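Local coordinates for SCARECROW-LIKE protein 7 (Oryza sativa Japonica Group, PDB 5HYZ) that binds DNA in vitro through its GRAS domain, forms a homodimer and probably acts as a transcription factor in plant development and abiotic stress resistance, at residues 110-115 / 199-204; 141-146 / 177-182. One frame throughout, in Å; residues are numbered along the deposited sequence.

Both contacts lie in the parallel part of the Rossmann-like sheet of the GRAS domain. From the N terminus, the helices up to 89-104 come first, then strand 110-118. Helix 122-132 leads to strand 141-148, which pairs with strand 110-118. Helix 157-174 follows, and strand 177-182 closes the smaller loop in interaction 2. The chain then returns across the sheet, and strand 202-208 closes the larger loop in interaction 1. Interaction 2 is therefore nested inside interaction 1. The strand order is 177-182, 141-148, 110-118, 202-208. The two contacts also meet through side chains of the neighbouring strands 110-118 and 141-148.

Interaction 1 of 2, residues 110-115 / 199-204; sequences KIHIVD and PDEAVA
Strand 110-115 runs parallel to 202-204, their axes 24° apart, and four backbone hydrogen bonds join them, from Ala202 N to Lys110 O at one end to Val114 N to Ala204 O at the other. Residues 111-115 are the predicted VHIID motif of the GRAS domain, here an inner strand of the Rossmann-like sheet. On the face that carries His112 and Val203, His112 ND1 donates to Glu201 OE2 at 2.9 Å. The bond is bent, 142° at the hydrogen, and reaches the oxygen from above the carboxylate plane. His112 CG stands anti to the backbone N (chi1 -176°), which carries the ring out beside Glu201. NE2 bonds to Thr145 OG1, so both ring nitrogens are engaged and the ring's rotation is fixed. Glu201 also forms salt bridges with Arg141 and Arg143, which should favour its ionised form. At the start of the pair, the extended Lys110 chain brings NZ to Asp200 OD2 in a salt bridge modelled at 2.5 Å, a doubtful length. On the other face, Ile113 CD1 packs on Ala204 CB at 3.9 Å. Helix 89-104 covers both through Ile101, helix 122-132 packs on Ile111 and Ile113, and strand 141-148 flanks the other edge of 110-115.

Interaction 2 of 2, residues 141-146 / 177-182; sequences RIRITG and DFEFVP
A beta-alpha-beta unit of the Rossmann-like sheet gives this contact: strand 141-148, helix 157-174 and strand 177-182, the two strands paired in parallel. The axes of the two six-residue segments are 9° apart and 4.7 Å at closest approach. Five backbone hydrogen bonds stitch them together, from Ile142 N to Asp177 O at 3.0 Å to Gly146 N to Val181 O at 2.8 Å. Ile144 is the apolar link between two phenylalanines on one face. Its CG1 branch reaches Phe178 CE1 at 3.7 Å, and its CD1 lies at the edge of that ring, in its plane. Its CG2 branch meets Phe180 CD2 at 3.8 Å. With CG1 beside the backbone N (chi1 -57°) and CG2 anti to it, the side chain forks: one branch goes to Phe178, the other to Phe180. Ile142 CG2 adds a looser contact with Phe178 CD1. The other face is largely polar, with Arg141, Arg143, Thr145, Asp177 and Glu179. Arg143 and Glu179 lie side by side, with Arg143 CD 3.2 Å from Glu179 OE1, but their charged atoms stay beyond salt-bridge range. Arg143 NE sits 3.9 Å above the guanidinium plane of Arg141, over its centre. The Arg143 guanidinium bonds to Leu196 O, and Arg141 forms a salt bridge with Glu198, which probably helps offset the closeness of the two arginines. Helix 157-174 covers the aromatic face through Leu167 and Ala171 on Phe178, helix 122-132 packs there through Leu128 and Trp124, and strand 110-118 bonds to the other edge of 141-148.

Interaction 1 of 2, residues 110-115 / 199-204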
ATOM      1  N   LYS A 110      15.240 -24.466  -7.203  1.00 16.65           N
ATOM      2  CA  LYS A 110      16.287 -23.525  -6.766  1.00 15.30           C
ATOM      3  C   LYS A 110      16.274 -22.334  -7.718  1.00 14.57           C
ATOM      4  O   LYS A 110      16.253 -22.519  -8.928  1.00 15.19           O
ATOM      5  CB  LYS A 110      17.673 -24.190  -6.800  1.00 16.27           C
ATOM      6  CG  LYS A 110      17.732 -25.425  -5.916  1.00 22.10           C
ATOM      7  CD  LYS A 110      19.184 -25.887  -5.882  1.00 31.89           C
ATOM      8  CE  LYS A 110      19.299 -27.338  -5.437  1.00 47.57           C
ATOM      9  NZ  LYS A 110      20.766 -27.712  -5.388  1.00 53.34           N
ATOM     10  N   ILE A 111      16.239 -21.138  -7.148  1.00 13.30           N
ATOM     11  CA  ILE A 111      16.074 -19.939  -7.934  1.00 12.57           C
ATOM     12  C   ILE A 111      17.174 -18.948  -7.601  1.00 12.99           C
ATOM     13  O   ILE A 111      17.536 -18.749  -6.415  1.00 13.05           O
ATOM     14  CB  ILE A 111      14.682 -19.304  -7.647  1.00 15.85           C
ATOM     15  CG1 ILE A 111      13.567 -20.254  -8.219  1.00 18.15           C
ATOM     16  CG2 ILE A 111      14.588 -17.901  -8.338  1.00 13.73           C
ATOM     17  CD1 ILE A 111      12.142 -19.860  -7.805  1.00 20.67           C
ATOM     18  N   HIS A 112      17.715 -18.303  -8.631  1.00 11.02           N
ATOM     19  CA  HIS A 112      18.738 -17.284  -8.409  1.00 11.13           C
ATOM     20  C   HIS A 112      18.274 -16.006  -9.072  1.00  9.43           C
ATOM     21  O   HIS A 112      18.123 -15.969 -10.303  1.00 11.31           O
ATOM     22  CB  HIS A 112      20.065 -17.762  -9.008  1.00 12.48           C
ATOM     23  CG  HIS A 112      21.206 -16.841  -8.765  1.00 15.07           C
ATOM     24  ND1 HIS A 112      22.463 -17.113  -9.257  1.00 24.48           N
ATOM     25  CD2 HIS A 112      21.302 -15.651  -8.122  1.00 16.24           C
ATOM     26  CE1 HIS A 112      23.294 -16.144  -8.895  1.00 24.58           C
ATOM     27  NE2 HIS A 112      22.615 -15.241  -8.213  1.00 20.13           N
ATOM     28  N   ILE A 113      18.036 -14.963  -8.294  1.00 10.33           N
ATOM     29  CA  ILE A 113      17.618 -13.649  -8.833  1.00  8.69           C
ATOM     30  C   ILE A 113      18.844 -12.733  -9.009  1.00 12.92           C
ATOM     31  O   ILE A 113      19.616 -12.583  -8.072  1.00 10.59           O
ATOM     32  CB  ILE A 113      16.659 -12.938  -7.835  1.00 11.72           C
ATOM     33  CG1 ILE A 113      15.428 -13.805  -7.521  1.00 14.76           C
ATOM     34  CG2 ILE A 113      16.253 -11.518  -8.332  1.00 13.15           C
ATOM     35  CD1 ILE A 113      14.622 -14.174  -8.763  1.00 14.51           C
ATOM     36  N   VAL A 114      19.014 -12.140 -10.178  1.00  8.48           N
ATOM     37  CA  VAL A 114      20.055 -11.132 -10.370  1.00  9.29           C
ATOM     38  C   VAL A 114      19.398  -9.806 -10.535  1.00 10.85           C
ATOM     39  O   VAL A 114      18.682  -9.582 -11.503  1.00 13.12           O
ATOM     40  CB  VAL A 114      20.962 -11.483 -11.591  1.00 12.31           C
ATOM     41  CG1 VAL A 114      22.097 -10.367 -11.736  1.00 11.38           C
ATOM     42  CG2 VAL A 114      21.570 -12.846 -11.348  1.00 12.02           C
ATOM     43  N   ASP A 115      19.594  -8.909  -9.580  1.00 10.31           N
ATOM     44  CA  ASP A 115      18.958  -7.595  -9.630  1.00 10.41           C
ATOM     45  C   ASP A 115      19.954  -6.516 -10.038  1.00 13.23           C
ATOM     46  O   ASP A 115      20.839  -6.135  -9.222  1.00 12.32           O
ATOM     47  CB  ASP A 115      18.325  -7.238  -8.255  1.00 12.77           C
ATOM     48  CG  ASP A 115      17.375  -6.046  -8.345  1.00 14.08           C
ATOM     49  OD1 ASP A 115      17.059  -5.570  -9.461  1.00 14.01           O
ATOM     50  OD2 ASP A 115      16.864  -5.581  -7.297  1.00 11.37           O
ATOM     51  N   PRO A 199      24.490 -24.747 -12.268  1.00 33.61           N
ATOM     52  CA  PRO A 199      23.701 -25.411 -13.308  1.00 39.77           C
ATOM     53  C   PRO A 199      22.324 -25.899 -12.805  1.00 32.26           C
ATOM     54  O   PRO A 199      21.407 -26.036 -13.616  1.00 39.02           O
ATOM     55  CB  PRO A 199      24.611 -26.583 -13.737  1.00 43.35           C
ATOM     56  CG  PRO A 199      25.426 -26.885 -12.528  1.00 44.18           C
ATOM     57  CD  PRO A 199      25.665 -25.540 -11.857  1.00 42.37           C
ATOM     58  N   ASP A 200      22.149 -26.097 -11.501  1.00 24.13           N
ATOM     59  CA  ASP A 200      20.866 -26.636 -11.044  1.00 28.11           C
ATOM     60  C   ASP A 200      19.841 -25.579 -10.587  1.00 27.35           C
ATOM     61  O   ASP A 200      18.888 -25.915  -9.888  1.00 28.88           O
ATOM     62  CB  ASP A 200      21.114 -27.643  -9.900  1.00 37.04           C
ATOM     63  CG  ASP A 200      21.811 -27.005  -8.673  1.00 44.39           C
ATOM     64  OD1 ASP A 200      22.300 -25.845  -8.743  1.00 41.03           O
ATOM     65  OD2 ASP A 200      21.857 -27.659  -7.609  1.00 49.98           O
ATOM     66  N   GLU A 201      20.013 -24.312 -10.965  1.00 25.90           N
ATOM     67  CA  GLU A 201      19.099 -23.299 -10.448  1.00 19.20           C
ATOM     68  C   GLU A 201      18.547 -22.546 -11.641  1.00 17.87           C
ATOM     69  O   GLU A 201      19.180 -22.489 -12.694  1.00 20.88           O
ATOM     70  CB  GLU A 201      19.832 -22.353  -9.467  1.00 21.14           C
ATOM     71  CG  GLU A 201      20.784 -21.500 -10.172  1.00 27.29           C
ATOM     72  CD  GLU A 201      21.759 -20.743  -9.242  1.00 26.93           C
ATOM     73  OE1 GLU A 201      21.616 -20.905  -8.018  1.00 26.67           O
ATOM     74  OE2 GLU A 201      22.571 -19.965  -9.830  1.00 29.54           O
ATOM     75  N   ALA A 202      17.346 -22.010 -11.517  1.00 15.79           N
ATOM     76  CA  ALA A 202      16.809 -21.135 -12.550  1.00 16.80           C
ATOM     77  C   ALA A 202      17.208 -19.717 -12.222  1.00 15.50           C
ATOM     78  O   ALA A 202      17.102 -19.294 -11.071  1.00 19.13           O
ATOM     79  CB  ALA A 202      15.289 -21.228 -12.630  1.00 16.89           C
ATOM     80  N   VAL A 203      17.565 -18.958 -13.247  1.00 12.15           N
ATOM     81  CA  VAL A 203      17.977 -17.597 -13.063  1.00 10.00           C
ATOM     82  C   VAL A 203      16.895 -16.643 -13.605  1.00 10.71           C
ATOM     83  O   VAL A 203      16.355 -16.890 -14.689  1.00 11.66           O
ATOM     84  CB  VAL A 203      19.296 -17.340 -13.835  1.00 12.19           C
ATOM     85  CG1 VAL A 203      19.617 -15.873 -13.747  1.00 12.67           C
ATOM     86  CG2 VAL A 203      20.432 -18.211 -13.229  1.00 15.24           C
ATOM     87  N   ALA A 204      16.577 -15.588 -12.850  1.00 10.22           N
ATOM     88  CA  ALA A 204      15.797 -14.477 -13.372  1.00 13.51           C
ATOM     89  C   ALA A 204      16.617 -13.219 -13.228  1.00 12.19           C
ATOM     90  O   ALA A 204      17.207 -12.968 -12.172  1.00 11.81           O
ATOM     91  CB  ALA A 204      14.441 -14.338 -12.611  1.00 10.88           C
TER
HETATM   92  O   HOH W   1      15.972 -25.934  -9.930  1.00 24.75           O
HETATM   93  O   HOH W   2      19.252 -21.071  -5.657  1.00 20.75           O

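Interaction 2 of 2, residues 141-146 / 177-182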
ATOM      1  N   ARG A 141      15.770 -23.388  -2.303  1.00 16.72           N
ATOM      2  CA  ARG A 141      16.790 -22.372  -2.089  1.00 17.26           C
ATOM      3  C   ARG A 141      16.506 -21.169  -2.989  1.00 14.25           C
ATOM      4  O   ARG A 141      16.172 -21.338  -4.176  1.00 15.95           O
ATOM      5  CB  ARG A 141      18.202 -22.922  -2.443  1.00 18.89           C
ATOM      6  CG  ARG A 141      19.341 -21.890  -2.135  1.00 27.31           C
ATOM      7  CD  ARG A 141      20.730 -22.407  -2.607  1.00 25.26           C
ATOM      8  NE  ARG A 141      20.803 -22.612  -4.053  1.00 36.16           N
ATOM      9  CZ  ARG A 141      21.916 -22.919  -4.713  1.00 41.44           C
ATOM     10  NH1 ARG A 141      23.034 -23.095  -4.016  1.00 46.62           N
ATOM     11  NH2 ARG A 141      21.903 -23.075  -6.046  1.00 35.40           N
ATOM     12  N   ILE A 142      16.670 -19.981  -2.418  1.00 13.53           N
ATOM     13  CA  ILE A 142      16.599 -18.745  -3.188  1.00 12.20           C
ATOM     14  C   ILE A 142      17.877 -17.938  -2.924  1.00 15.78           C
ATOM     15  O   ILE A 142      18.212 -17.657  -1.744  1.00 14.68           O
ATOM     16  CB  ILE A 142      15.333 -17.934  -2.799  1.00 16.29           C
ATOM     17  CG1 ILE A 142      14.114 -18.780  -3.192  1.00 15.61           C
ATOM     18  CG2 ILE A 142      15.348 -16.584  -3.514  1.00 13.37           C
ATOM     19  CD1 ILE A 142      12.889 -18.544  -2.305  1.00 22.02           C
ATOM     20  N   ARG A 143      18.585 -17.577  -4.012  1.00 11.26           N
ATOM     21  CA  ARG A 143      19.740 -16.700  -3.901  1.00 11.20           C
ATOM     22  C   ARG A 143      19.467 -15.402  -4.627  1.00 10.48           C
ATOM     23  O   ARG A 143      18.780 -15.401  -5.652  1.00 10.79           O
ATOM     24  CB  ARG A 143      20.972 -17.380  -4.536  1.00 12.43           C
ATOM     25  CG  ARG A 143      21.392 -18.585  -3.750  1.00 19.47           C
ATOM     26  CD  ARG A 143      22.881 -18.873  -4.086  1.00 34.04           C
ATOM     27  NE  ARG A 143      23.053 -19.285  -5.462  1.00 35.30           N
ATOM     28  CZ  ARG A 143      24.095 -18.983  -6.247  1.00 35.90           C
ATOM     29  NH1 ARG A 143      25.083 -18.193  -5.852  1.00 33.63           N
ATOM     30  NH2 ARG A 143      24.130 -19.468  -7.468  1.00 26.96           N
ATOM     31  N   ILE A 144      19.930 -14.293  -4.087  1.00 11.39           N
ATOM     32  CA  ILE A 144      19.827 -13.004  -4.758  1.00  9.19           C
ATOM     33  C   ILE A 144      21.217 -12.375  -4.879  1.00 13.03           C
ATOM     34  O   ILE A 144      21.991 -12.345  -3.917  1.00 11.34           O
ATOM     35  CB  ILE A 144      18.870 -12.049  -3.984  1.00 11.58           C
ATOM     36  CG1 ILE A 144      17.504 -12.734  -3.868  1.00 12.67           C
ATOM     37  CG2 ILE A 144      18.752 -10.705  -4.735  1.00 12.42           C
ATOM     38  CD1 ILE A 144      16.407 -11.780  -3.420  1.00 17.92           C
ATOM     39  N   THR A 145      21.555 -11.949  -6.091  1.00 11.27           N
ATOM     40  CA  THR A 145      22.790 -11.191  -6.313  1.00 12.24           C
ATOM     41  C   THR A 145      22.405  -9.773  -6.683  1.00 12.69           C
ATOM     42  O   THR A 145      21.689  -9.572  -7.667  1.00 12.79           O
ATOM     43  CB  THR A 145      23.635 -11.846  -7.451  1.00 13.23           C
ATOM     44  OG1 THR A 145      23.996 -13.175  -7.049  1.00 17.89           O
ATOM     45  CG2 THR A 145      24.886 -10.978  -7.680  1.00 14.06           C
ATOM     46  N   GLY A 146      22.813  -8.790  -5.893  1.00 11.16           N
ATOM     47  CA  GLY A 146      22.335  -7.448  -6.149  1.00 12.75           C
ATOM     48  C   GLY A 146      23.411  -6.458  -6.559  1.00 14.87           C
ATOM     49  O   GLY A 146      24.434  -6.341  -5.881  1.00 15.12           O
ATOM     50  N   ASP A 177      15.710 -21.594   2.637  1.00 14.35           N
ATOM     51  CA  ASP A 177      17.177 -21.362   2.567  1.00 17.44           C
ATOM     52  C   ASP A 177      17.410 -20.178   1.642  1.00 15.76           C
ATOM     53  O   ASP A 177      16.869 -20.168   0.524  1.00 16.18           O
ATOM     54  CB  ASP A 177      17.894 -22.619   2.062  1.00 20.07           C
ATOM     55  CG  ASP A 177      19.451 -22.520   2.098  1.00 33.72           C
ATOM     56  OD1 ASP A 177      20.026 -21.715   2.872  1.00 39.33           O
ATOM     57  OD2 ASP A 177      20.098 -23.313   1.354  1.00 37.18           O
ATOM     58  N   PHE A 178      18.165 -19.190   2.111  1.00 13.58           N
ATOM     59  CA  PHE A 178      18.254 -17.923   1.380  1.00 15.03           C
ATOM     60  C   PHE A 178      19.666 -17.337   1.459  1.00 16.21           C
ATOM     61  O   PHE A 178      20.293 -17.378   2.502  1.00 13.70           O
ATOM     62  CB  PHE A 178      17.236 -16.923   1.965  1.00 12.21           C
ATOM     63  CG  PHE A 178      17.333 -15.544   1.383  1.00 11.46           C
ATOM     64  CD1 PHE A 178      16.728 -15.257   0.148  1.00 10.18           C
ATOM     65  CD2 PHE A 178      18.002 -14.550   2.073  1.00 11.18           C
ATOM     66  CE1 PHE A 178      16.816 -13.970  -0.411  1.00 12.07           C
ATOM     67  CE2 PHE A 178      18.129 -13.256   1.536  1.00 12.21           C
ATOM     68  CZ  PHE A 178      17.520 -12.953   0.287  1.00 11.78           C
ATOM     69  N   GLU A 179      20.123 -16.693   0.388  1.00 12.36           N
ATOM     70  CA  GLU A 179      21.379 -15.940   0.426  1.00 11.53           C
ATOM     71  C   GLU A 179      21.213 -14.654  -0.366  1.00 12.29           C
ATOM     72  O   GLU A 179      20.512 -14.661  -1.378  1.00 11.41           O
ATOM     73  CB  GLU A 179      22.523 -16.732  -0.222  1.00 14.73           C
ATOM     74  CG  GLU A 179      22.607 -18.148   0.329  1.00 18.09           C
ATOM     75  CD  GLU A 179      23.772 -18.950  -0.243  1.00 34.21           C
ATOM     76  OE1 GLU A 179      24.343 -18.570  -1.303  1.00 37.60           O
ATOM     77  OE2 GLU A 179      24.104 -19.976   0.381  1.00 41.67           O
ATOM     78  N   PHE A 180      21.887 -13.606   0.065  1.00 12.27           N
ATOM     79  CA  PHE A 180      21.966 -12.321  -0.666  1.00 11.83           C
ATOM     80  C   PHE A 180      23.433 -11.908  -0.677  1.00 12.28           C
ATOM     81  O   PHE A 180      24.081 -11.916   0.398  1.00 13.15           O
ATOM     82  CB  PHE A 180      21.148 -11.239   0.047  1.00 11.01           C
ATOM     83  CG  PHE A 180      21.216  -9.855  -0.612  1.00 12.87           C
ATOM     84  CD1 PHE A 180      22.283  -8.966  -0.359  1.00 12.53           C
ATOM     85  CD2 PHE A 180      20.200  -9.448  -1.482  1.00 18.02           C
ATOM     86  CE1 PHE A 180      22.370  -7.741  -0.972  1.00 17.95           C
ATOM     87  CE2 PHE A 180      20.240  -8.195  -2.086  1.00 18.94           C
ATOM     88  CZ  PHE A 180      21.343  -7.330  -1.843  1.00 20.21           C
ATOM     89  N   VAL A 181      23.937 -11.537  -1.854  1.00  9.12           N
ATOM     90  CA  VAL A 181      25.269 -10.924  -1.914  1.00 11.36           C
ATOM     91  C   VAL A 181      25.240  -9.729  -2.847  1.00 10.44           C
ATOM     92  O   VAL A 181      24.433  -9.723  -3.798  1.00 10.94           O
ATOM     93  CB  VAL A 181      26.311 -12.018  -2.394  1.00 14.37           C
ATOM     94  CG1 VAL A 181      26.128 -12.370  -3.853  1.00 12.74           C
ATOM     95  CG2 VAL A 181      27.663 -11.501  -2.266  1.00 27.44           C
ATOM     96  N   PRO A 182      26.066  -8.714  -2.603  1.00 10.33           N
ATOM     97  CA  PRO A 182      26.199  -7.565  -3.515  1.00 10.56           C
ATOM     98  C   PRO A 182      27.336  -7.693  -4.499  1.00 13.97           C
ATOM     99  O   PRO A 182      28.260  -8.467  -4.248  1.00 12.64           O
ATOM    100  CB  PRO A 182      26.522  -6.427  -2.567  1.00 15.55           C
ATOM    101  CG  PRO A 182      27.465  -7.104  -1.565  1.00 13.66           C
ATOM    102  CD  PRO A 182      26.851  -8.488  -1.350  1.00 15.15           C
TER